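Side-chain contacts in 5-carboxymethyl-2-hydroxymuconate delta-isomerase (Mycobacterium smegmatis, PDB 4PFZ), which probably binds a metal ion and acts as an isomerase or acetylpyruvate hydrolase of the fumarylacetoacetate hydrolase family: residues B[91-94]-B[95-99]; B[128-131]-B[132-136]; B[173-177]-B[178-182]; B[197-200]-B[201-205]. All coordinates share one frame; numbering follows the deposited sequence.

Contact 1 (B[91-94]-B[95-99]); sequences AIIG and PNVPI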
loop_
_atom_site.group_PDB
_atom_site.type_symbol
_atom_site.label_atom_id
_atom_site.label_comp_id
_atom_site.label_asym_id
_atom_site.label_seq_id
_atom_site.Cartn_x
_atom_site.Cartn_y
_atom_site.Cartn_z
ATOM N N ALA B 91 5.144 0.926 7.581
ATOM C CA ALA B 91 4.963 0.208 8.838
ATOM C C ALA B 91 6.097 -0.794 9.085
ATOM O O ALA B 91 6.282 -1.252 10.190
ATOM C CB ALA B 91 3.624 -0.514 8.851
ATOM N N ILE B 92 6.854 -1.130 8.046
ATOM C CA ILE B 92 7.897 -2.159 8.192
ATOM C C ILE B 92 9.069 -1.726 9.082
ATOM O O ILE B 92 9.576 -0.607 8.974
ATOM C CB ILE B 92 8.430 -2.587 6.814
ATOM C CG1 ILE B 92 7.302 -3.223 6.005
ATOM C CG2 ILE B 92 9.630 -3.554 6.950
ATOM C CD1 ILE B 92 7.635 -3.382 4.502
ATOM N N ILE B 93 9.461 -2.616 9.989
ATOM C CA ILE B 93 10.713 -2.486 10.746
ATOM C C ILE B 93 11.376 -3.862 10.783
ATOM O O ILE B 93 10.705 -4.882 10.600
ATOM C CB ILE B 93 10.495 -1.963 12.192
ATOM C CG1 ILE B 93 9.489 -2.839 12.939
ATOM C CG2 ILE B 93 10.048 -0.498 12.185
ATOM C CD1 ILE B 93 9.441 -2.558 14.460
ATOM N N GLY B 94 12.679 -3.897 11.025
ATOM C CA GLY B 94 13.400 -5.162 11.091
ATOM C C GLY B 94 13.572 -5.712 12.497
ATOM O O GLY B 94 12.998 -5.195 13.461
ATOM N N PRO B 95 14.377 -6.771 12.633
ATOM C CA PRO B 95 14.582 -7.374 13.950
ATOM C C PRO B 95 15.127 -6.379 14.983
ATOM O O PRO B 95 15.909 -5.482 14.637
ATOM C CB PRO B 95 15.604 -8.482 13.669
ATOM C CG PRO B 95 15.426 -8.805 12.223
ATOM C CD PRO B 95 15.080 -7.507 11.567
ATOM N N ASN B 96 14.676 -6.542 16.225
ATOM C CA ASN B 96 15.214 -5.840 17.392
ATOM C C ASN B 96 14.932 -4.344 17.397
ATOM O O ASN B 96 15.415 -3.615 18.260
ATOM C CB ASN B 96 16.710 -6.097 17.500
ATOM C CG ASN B 96 17.032 -7.578 17.435
ATOM O OD1 ASN B 96 17.722 -8.041 16.527
ATOM N ND2 ASN B 96 16.494 -8.334 18.383
ATOM N N VAL B 97 14.137 -3.905 16.433
ATOM C CA VAL B 97 13.660 -2.528 16.390
ATOM C C VAL B 97 12.389 -2.428 17.239
ATOM O O VAL B 97 11.519 -3.295 17.145
ATOM C CB VAL B 97 13.395 -2.094 14.930
ATOM C CG1 VAL B 97 12.713 -0.741 14.876
ATOM C CG2 VAL B 97 14.701 -2.096 14.136
ATOM N N PRO B 98 12.285 -1.386 18.089
ATOM C CA PRO B 98 11.086 -1.229 18.921
ATOM C C PRO B 98 9.795 -1.024 18.123
ATOM O O PRO B 98 9.735 -0.211 17.185
ATOM C CB PRO B 98 11.396 0.025 19.762
ATOM C CG PRO B 98 12.881 0.162 19.724
ATOM C CD PRO B 98 13.275 -0.326 18.355
ATOM N N ILE B 99 8.778 -1.802 18.483
ATOM C CA ILE B 99 7.401 -1.516 18.097
ATOM C C ILE B 99 6.922 -0.347 18.942
ATOM O O ILE B 99 6.929 -0.445 20.160
ATOM C CB ILE B 99 6.475 -2.724 18.334
ATOM C CG1 ILE B 99 6.904 -3.910 17.465
ATOM C CG2 ILE B 99 5.030 -2.341 18.059
ATOM C CD1 ILE B 99 6.299 -5.228 17.921
#
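Ile93 and Val97 meet across a tight turn, with CG1 of Val97 lying 3.7 Å from CB of Ile93 and touching its CG2 branch as well. The longer branch of Ile93 runs on past this valine: its CD1 methyl reaches the backbone, 3.5 Å from Val97 O and 3.6 Å from Pro98 O, and lies 4.2 Å from Ile99 CG1. This reach follows from the first torsion of Ile93 (chi1 55°), which sets CG1 between the backbone N and the carbonyl carbon and directs it toward the returning chain. The return itself is a type II beta turn from Gly94 to Val97, with Pro95 and Asn96 at its corners; Asn96 takes the positive phi of 68° that the third position of such a turn requires. The closing bond, Val97 N to Gly94 O, is weak at 3.4 Å. Asn251 adds a second tie across the turn, its ND2 donating to the carbonyl oxygens of both Gly94 and Val97. The turn thus links strand 92-93, which runs parallel to strand 165-172, to strand 99-101 beside strand 247-255, and Ile99 packs on Asn141 and Val143 of strand 134-145.

Contact 2 (B[128-131]-B[132-136]); sequences ARAA and EFILG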
loop_
_atom_site.group_PDB
_atom_site.type_symbol
_atom_site.label_atom_id
_atom_site.label_comp_id
_atom_site.label_asym_id
_atom_site.label_seq_id
_atom_site.Cartn_x
_atom_site.Cartn_y
_atom_site.Cartn_z
ATOM N N ALA B 128 -1.127 -23.554 -8.373
ATOM C CA ALA B 128 -0.156 -24.631 -8.544
ATOM C C ALA B 128 1.231 -24.135 -8.951
ATOM O O ALA B 128 2.214 -24.832 -8.730
ATOM C CB ALA B 128 -0.668 -25.647 -9.571
ATOM N N ARG B 129 1.316 -22.943 -9.535
ATOM C CA ARG B 129 2.601 -22.419 -10.008
ATOM C C ARG B 129 3.180 -21.327 -9.093
ATOM O O ARG B 129 4.141 -20.647 -9.452
ATOM C CB ARG B 129 2.459 -21.862 -11.423
ATOM C CG ARG B 129 2.147 -22.911 -12.493
ATOM C CD ARG B 129 2.041 -22.259 -13.872
ATOM N NE ARG B 129 3.080 -21.251 -14.061
ATOM C CZ ARG B 129 2.976 -20.190 -14.860
ATOM N NH1 ARG B 129 1.874 -19.972 -15.567
ATOM N NH2 ARG B 129 3.984 -19.338 -14.953
ATOM N N ALA B 130 2.594 -21.163 -7.916
ATOM C CA ALA B 130 2.952 -20.036 -7.050
ATOM C C ALA B 130 4.444 -20.027 -6.687
ATOM O O ALA B 130 5.062 -18.967 -6.628
ATOM C CB ALA B 130 2.104 -20.053 -5.801
ATOM N N ALA B 131 5.029 -21.204 -6.462
ATOM C CA ALA B 131 6.432 -21.284 -6.059
ATOM C C ALA B 131 7.379 -20.715 -7.120
ATOM O O ALA B 131 8.477 -20.264 -6.797
ATOM C CB ALA B 131 6.806 -22.730 -5.738
ATOM N N GLU B 132 6.954 -20.743 -8.385
ATOM C CA GLU B 132 7.728 -20.165 -9.482
ATOM C C GLU B 132 7.989 -18.669 -9.283
ATOM O O GLU B 132 8.976 -18.129 -9.780
ATOM C CB GLU B 132 7.010 -20.392 -10.822
ATOM C CG GLU B 132 6.735 -21.866 -11.131
ATOM C CD GLU B 132 6.204 -22.093 -12.540
ATOM O OE1 GLU B 132 6.192 -21.130 -13.340
ATOM O OE2 GLU B 132 5.793 -23.236 -12.841
ATOM N N PHE B 133 7.115 -18.002 -8.536
ATOM C CA PHE B 133 7.202 -16.553 -8.392
ATOM C C PHE B 133 7.551 -16.127 -6.976
ATOM O O PHE B 133 7.529 -14.933 -6.659
ATOM C CB PHE B 133 5.889 -15.896 -8.822
ATOM C CG PHE B 133 5.541 -16.171 -10.252
ATOM C CD1 PHE B 133 4.844 -17.319 -10.597
ATOM C CD2 PHE B 133 5.953 -15.308 -11.254
ATOM C CE1 PHE B 133 4.537 -17.589 -11.930
ATOM C CE2 PHE B 133 5.652 -15.570 -12.583
ATOM C CZ PHE B 133 4.947 -16.709 -12.918
ATOM N N ILE B 134 7.895 -17.098 -6.137
ATOM C CA ILE B 134 8.198 -16.814 -4.743
ATOM C C ILE B 134 9.693 -16.899 -4.486
ATOM O O ILE B 134 10.312 -17.927 -4.747
ATOM C CB ILE B 134 7.472 -17.792 -3.790
ATOM C CG1 ILE B 134 5.967 -17.540 -3.809
ATOM C CG2 ILE B 134 8.013 -17.663 -2.374
ATOM C CD1 ILE B 134 5.180 -18.582 -3.022
ATOM N N LEU B 135 10.269 -15.822 -3.964
ATOM C CA LEU B 135 11.691 -15.805 -3.648
ATOM C C LEU B 135 12.001 -16.695 -2.448
ATOM O O LEU B 135 12.940 -17.501 -2.465
ATOM C CB LEU B 135 12.171 -14.377 -3.369
ATOM C CG LEU B 135 13.600 -14.325 -2.807
ATOM C CD1 LEU B 135 14.611 -14.737 -3.875
ATOM C CD2 LEU B 135 13.933 -12.955 -2.248
ATOM N N GLY B 136 11.213 -16.529 -1.400
ATOM C CA GLY B 136 11.422 -17.272 -0.178
ATOM C C GLY B 136 10.429 -16.866 0.882
ATOM O O GLY B 136 9.436 -16.203 0.593
HETATM O O HOH W 1 10.004 -20.815 -4.758
#
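Arg129 and Glu132 face each other along a run of successive i-to-i+3 turns that leads into strand 134-145. The guanidinium forms a side-on salt bridge with the carboxylate, NE and NH2 both donating to the single atom OE1 of Glu132. The NE to OE1 distance is 3.2 Å. OE1 lies close to the guanidinium plane, yet both nitrogens approach it from the same face of the carboxylate, whose plane is turned 44° from that of the arginine. A bend at chi3 of Arg129 (41°) brings the two donors back over the glutamate, which extends beyond its CG to meet them. The same NH2 also lies 3.5 Å from CZ of Phe133; because it sits at the edge, in the ring plane, and not over a face, this is no cation-pi contact, and the two planes are 48° apart. Beneath the side chains, Glu132 N donates to Arg129 O and Phe133 N to Ala130 O, each at 3.0 Å, while the last bond of the run, Ile134 N to Ala131 O, is weak. Ile134 leans back over the turn, its CG1 3.3 Å from Ala130 O, and together with Ala130 packs on Val207 of helix 203-213. Further on, Leu135 and Gly136 both face Val117 in a classic beta bulge. A water bridges the strand entry, donating to Ala131 O at 2.6 Å and to Ile134 O at 2.9 Å.

Contact 3 (B[173-177]-B[178-182]); sequences TDLDP and SDVEL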
loop_
_atom_site.group_PDB
_atom_site.type_symbol
_atom_site.label_atom_id
_atom_site.label_comp_id
_atom_site.label_asym_id
_atom_site.label_seq_id
_atom_site.Cartn_x
_atom_site.Cartn_y
_atom_site.Cartn_z
ATOM N N THR B 173 15.061 -19.402 1.113
ATOM C CA THR B 173 14.607 -19.651 -0.250
ATOM C C THR B 173 14.183 -21.104 -0.522
ATOM O O THR B 173 13.388 -21.358 -1.433
ATOM C CB THR B 173 15.705 -19.275 -1.251
ATOM O OG1 THR B 173 16.853 -20.083 -0.995
ATOM C CG2 THR B 173 16.086 -17.816 -1.087
ATOM N N ASP B 174 14.702 -22.048 0.259
ATOM C CA ASP B 174 14.462 -23.468 -0.021
ATOM C C ASP B 174 13.514 -24.127 0.977
ATOM O O ASP B 174 13.370 -25.350 0.985
ATOM C CB ASP B 174 15.782 -24.251 -0.032
ATOM C CG ASP B 174 16.867 -23.573 -0.849
ATOM O OD1 ASP B 174 16.531 -22.820 -1.793
ATOM O OD2 ASP B 174 18.061 -23.802 -0.541
ATOM N N LEU B 175 12.877 -23.324 1.821
ATOM C CA LEU B 175 11.987 -23.848 2.850
ATOM C C LEU B 175 10.779 -24.579 2.252
ATOM O O LEU B 175 10.182 -24.097 1.288
ATOM C CB LEU B 175 11.515 -22.703 3.752
ATOM C CG LEU B 175 10.679 -23.017 4.996
ATOM C CD1 LEU B 175 11.539 -23.580 6.112
ATOM C CD2 LEU B 175 9.944 -21.757 5.457
ATOM N N ASP B 176 10.443 -25.753 2.796
ATOM C CA ASP B 176 9.134 -26.355 2.532
ATOM C C ASP B 176 8.150 -25.830 3.572
ATOM O O ASP B 176 8.100 -26.336 4.686
ATOM C CB ASP B 176 9.179 -27.889 2.577
ATOM C CG ASP B 176 7.820 -28.522 2.280
ATOM O OD1 ASP B 176 6.829 -27.780 2.082
ATOM O OD2 ASP B 176 7.738 -29.767 2.252
ATOM N N PRO B 177 7.350 -24.821 3.208
ATOM C CA PRO B 177 6.504 -24.152 4.200
ATOM C C PRO B 177 5.154 -24.840 4.393
ATOM O O PRO B 177 4.249 -24.264 4.999
ATOM C CB PRO B 177 6.323 -22.766 3.597
ATOM C CG PRO B 177 6.295 -23.048 2.118
ATOM C CD PRO B 177 7.203 -24.221 1.870
ATOM N N SER B 178 5.034 -26.063 3.885
ATOM C CA SER B 178 3.763 -26.778 3.875
ATOM C C SER B 178 3.287 -27.196 5.263
ATOM O O SER B 178 2.085 -27.283 5.515
ATOM C CB SER B 178 3.872 -28.025 2.991
ATOM O OG SER B 178 2.656 -28.736 2.984
ATOM N N ASP B 179 4.231 -27.480 6.153
ATOM C CA ASP B 179 3.888 -27.944 7.482
ATOM C C ASP B 179 4.993 -27.600 8.479
ATOM O O ASP B 179 5.663 -28.482 9.021
ATOM C CB ASP B 179 3.625 -29.444 7.445
ATOM C CG ASP B 179 3.154 -29.995 8.772
ATOM O OD1 ASP B 179 2.750 -29.206 9.651
ATOM O OD2 ASP B 179 3.190 -31.231 8.925
ATOM N N VAL B 180 5.178 -26.304 8.706
ATOM C CA VAL B 180 6.141 -25.822 9.684
ATOM C C VAL B 180 5.410 -25.196 10.865
ATOM O O VAL B 180 4.331 -24.609 10.698
ATOM C CB VAL B 180 7.123 -24.790 9.065
ATOM C CG1 VAL B 180 7.982 -25.462 8.000
ATOM C CG2 VAL B 180 6.376 -23.600 8.484
ATOM N N GLU B 181 5.997 -25.321 12.054
ATOM C CA GLU B 181 5.416 -24.728 13.249
ATOM C C GLU B 181 5.646 -23.223 13.297
ATOM O O GLU B 181 6.746 -22.744 13.016
ATOM C CB GLU B 181 5.984 -25.367 14.525
ATOM C CG GLU B 181 5.350 -24.790 15.786
ATOM C CD GLU B 181 6.124 -25.111 17.045
ATOM O OE1 GLU B 181 5.903 -26.199 17.600
ATOM O OE2 GLU B 181 6.935 -24.267 17.486
ATOM N N LEU B 182 4.590 -22.502 13.661
ATOM C CA LEU B 182 4.622 -21.069 13.918
ATOM C C LEU B 182 4.269 -20.830 15.385
ATOM O O LEU B 182 3.301 -21.399 15.892
ATOM C CB LEU B 182 3.637 -20.341 12.998
ATOM C CG LEU B 182 3.337 -18.864 13.262
ATOM C CD1 LEU B 182 4.608 -18.060 13.209
ATOM C CD2 LEU B 182 2.344 -18.333 12.232
#
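Asp176 and Ser178 supply the polar part of this contact, in which Ser178 N donates to Asp176 OD1 at 3.1 Å with an N-H...O angle of 153°. The amide meets the oxygen from above the carboxylate plane, 44° out of it. Asp176 holds CG anti to the backbone N (chi1 -179°), which swings the carboxylate alongside its own carbonyl and forward to the amide two residues on. OD1 also lies against Ser178 CB, so the aspartate is laid along the start of the bend as well as bonded to it. Such a bond, from an aspartate oxygen to the N-H of residue i+2, is that of an Asx turn, here placed in the connection from strand 165-172 to strand 181-186. Val180 CG1 makes van der Waals contact with Asp176 O at 3.4 Å; its apolar partner is Leu175 CD1, at 4.4 Å, and Leu175 and Pro177 both rest on Tyr137 of strand 134-145. Polar ties to the adjoining chain hold the far end of the bend. Thr196 OG1 is hydrogen-bonded to Pro177 O and to Val180 N, and the carboxylate of Asp179 forms a salt bridge with Arg195, its OD1 being hydrogen-bonded to Ser197 OG as well.

Contact 4 (B[197-200]-B[201-205]); sequences SLLL and HDIGR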
loop_
_atom_site.group_PDB
_atom_site.type_symbol
_atom_site.label_atom_id
_atom_site.label_comp_id
_atom_site.label_asym_id
_atom_site.label_seq_id
_atom_site.Cartn_x
_atom_site.Cartn_y
_atom_site.Cartn_z
ATOM N N SER B 197 0.167 -26.321 8.368
ATOM C CA SER B 197 -0.659 -27.360 7.752
ATOM C C SER B 197 -2.138 -27.050 7.979
ATOM O O SER B 197 -3.008 -27.671 7.369
ATOM C CB SER B 197 -0.302 -28.741 8.304
ATOM O OG SER B 197 -0.184 -28.691 9.711
ATOM N N LEU B 198 -2.409 -26.076 8.852
ATOM C CA LEU B 198 -3.774 -25.718 9.225
ATOM C C LEU B 198 -4.239 -24.449 8.527
ATOM O O LEU B 198 -5.325 -23.937 8.814
ATOM C CB LEU B 198 -3.893 -25.539 10.739
ATOM C CG LEU B 198 -3.539 -26.736 11.618
ATOM C CD1 LEU B 198 -3.900 -26.459 13.079
ATOM C CD2 LEU B 198 -4.243 -27.978 11.110
ATOM N N LEU B 199 -3.413 -23.935 7.621
ATOM C CA LEU B 199 -3.816 -22.810 6.784
ATOM C C LEU B 199 -5.096 -23.137 6.028
ATOM O O LEU B 199 -5.183 -24.161 5.356
ATOM C CB LEU B 199 -2.714 -22.431 5.797
ATOM C CG LEU B 199 -1.500 -21.750 6.424
ATOM C CD1 LEU B 199 -0.405 -21.614 5.390
ATOM C CD2 LEU B 199 -1.871 -20.377 7.009
ATOM N N LEU B 200 -6.093 -22.267 6.153
ATOM C CA LEU B 200 -7.341 -22.431 5.418
ATOM C C LEU B 200 -7.104 -22.224 3.921
ATOM O O LEU B 200 -7.542 -23.015 3.094
ATOM C CB LEU B 200 -8.399 -21.458 5.937
ATOM C CG LEU B 200 -8.944 -21.724 7.343
ATOM C CD1 LEU B 200 -9.886 -20.599 7.774
ATOM C CD2 LEU B 200 -9.655 -23.067 7.400
ATOM N N HIS B 201 -6.421 -21.139 3.582
ATOM C CA HIS B 201 -5.972 -20.918 2.217
ATOM C C HIS B 201 -4.461 -21.054 2.200
ATOM O O HIS B 201 -3.756 -20.267 2.839
ATOM C CB HIS B 201 -6.414 -19.534 1.713
ATOM C CG HIS B 201 -7.884 -19.299 1.845
ATOM N ND1 HIS B 201 -8.434 -18.581 2.886
ATOM C CD2 HIS B 201 -8.927 -19.724 1.090
ATOM C CE1 HIS B 201 -9.748 -18.556 2.754
ATOM N NE2 HIS B 201 -10.073 -19.243 1.675
ATOM N N ASP B 202 -3.959 -22.058 1.484
ATOM C CA ASP B 202 -2.528 -22.328 1.489
ATOM C C ASP B 202 -1.775 -21.279 0.691
ATOM O O ASP B 202 -2.361 -20.334 0.158
ATOM C CB ASP B 202 -2.223 -23.748 0.959
ATOM C CG ASP B 202 -2.828 -24.012 -0.407
ATOM O OD1 ASP B 202 -2.868 -23.091 -1.246
ATOM O OD2 ASP B 202 -3.265 -25.157 -0.649
ATOM N N ILE B 203 -0.462 -21.452 0.620
ATOM C CA ILE B 203 0.429 -20.458 0.028
ATOM C C ILE B 203 0.083 -20.169 -1.427
ATOM O O ILE B 203 0.043 -19.004 -1.864
ATOM C CB ILE B 203 1.894 -20.919 0.126
ATOM C CG1 ILE B 203 2.308 -21.029 1.592
ATOM C CG2 ILE B 203 2.813 -19.978 -0.623
ATOM C CD1 ILE B 203 1.946 -19.821 2.410
ATOM N N GLY B 204 -0.174 -21.229 -2.185
ATOM C CA GLY B 204 -0.491 -21.081 -3.591
ATOM C C GLY B 204 -1.828 -20.415 -3.827
ATOM O O GLY B 204 -1.959 -19.607 -4.751
ATOM N N ARG B 205 -2.814 -20.744 -2.994
ATOM C CA ARG B 205 -4.139 -20.134 -3.092
ATOM C C ARG B 205 -4.054 -18.646 -2.804
ATOM O O ARG B 205 -4.688 -17.839 -3.478
ATOM C CB ARG B 205 -5.124 -20.794 -2.126
ATOM C CG ARG B 205 -6.491 -20.102 -2.048
ATOM C CD ARG B 205 -7.134 -19.990 -3.428
ATOM N NE ARG B 205 -8.557 -19.670 -3.354
ATOM C CZ ARG B 205 -9.261 -19.161 -4.361
ATOM N NH1 ARG B 205 -8.670 -18.897 -5.522
ATOM N NH2 ARG B 205 -10.555 -18.904 -4.207
#
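Leu199 sets CG beside its backbone N (chi1 -72°), its CB lying 3.8 Å from His201 O, and an extended second torsion then carries CD1 toward Ile203. That isoleucine has two conformers; in one of them its CD1 comes to 4.2 Å from Leu199 CD1, so this approach is doubtful as a fixed feature. No hydrogen bond joins 197-200 to 201-205. From outside, Asn66 OD1 accepts from His201 N, and the ring of His201, lying obliquely beside the Leu200 carbonyl carbon, packs on Pro82. One residue on, Asp202 occupies the N-cap of helix 203-213. Its OD1 accepts from Arg205 N at 2.9 Å with an N-H...O angle of 158°, the amide meeting the oxygen nearly along its C-O axis. Ile203, on the first turn, also presses on Ile134 and Tyr137 of strand 134-145. Apolar packing before the helix and a polar cap at its first turn therefore act side by side: the carboxylate satisfies an amide that the helix backbone cannot, and its negative charge is probably favoured by the positive end of the helix dipole.

How the contacts relate
The four contacts follow one another in series along the chain, and none nests within or crosses another. Contact 1 turns strand 92-93 back toward strand 99-101; it stands apart, its centre 23 to 26 Å from those of the others and on the opposite side of the chain's centre. Contact 2 closes the loop before strand 134-145, contact 3 the bend between strands 165-172 and 181-186, and contact 4 the approach to helix 203-213. These three touch one another. Leu135 O packs on Thr173 CG2. Ile134 lies against Ile203 and Ala130 against Gly204, joining strand 134-145 to helix 203-213. Asp179 OD1 probably hydrogen-bonds to Ser197 OG, tying the start of strand 181-186 to the segment leading into that helix.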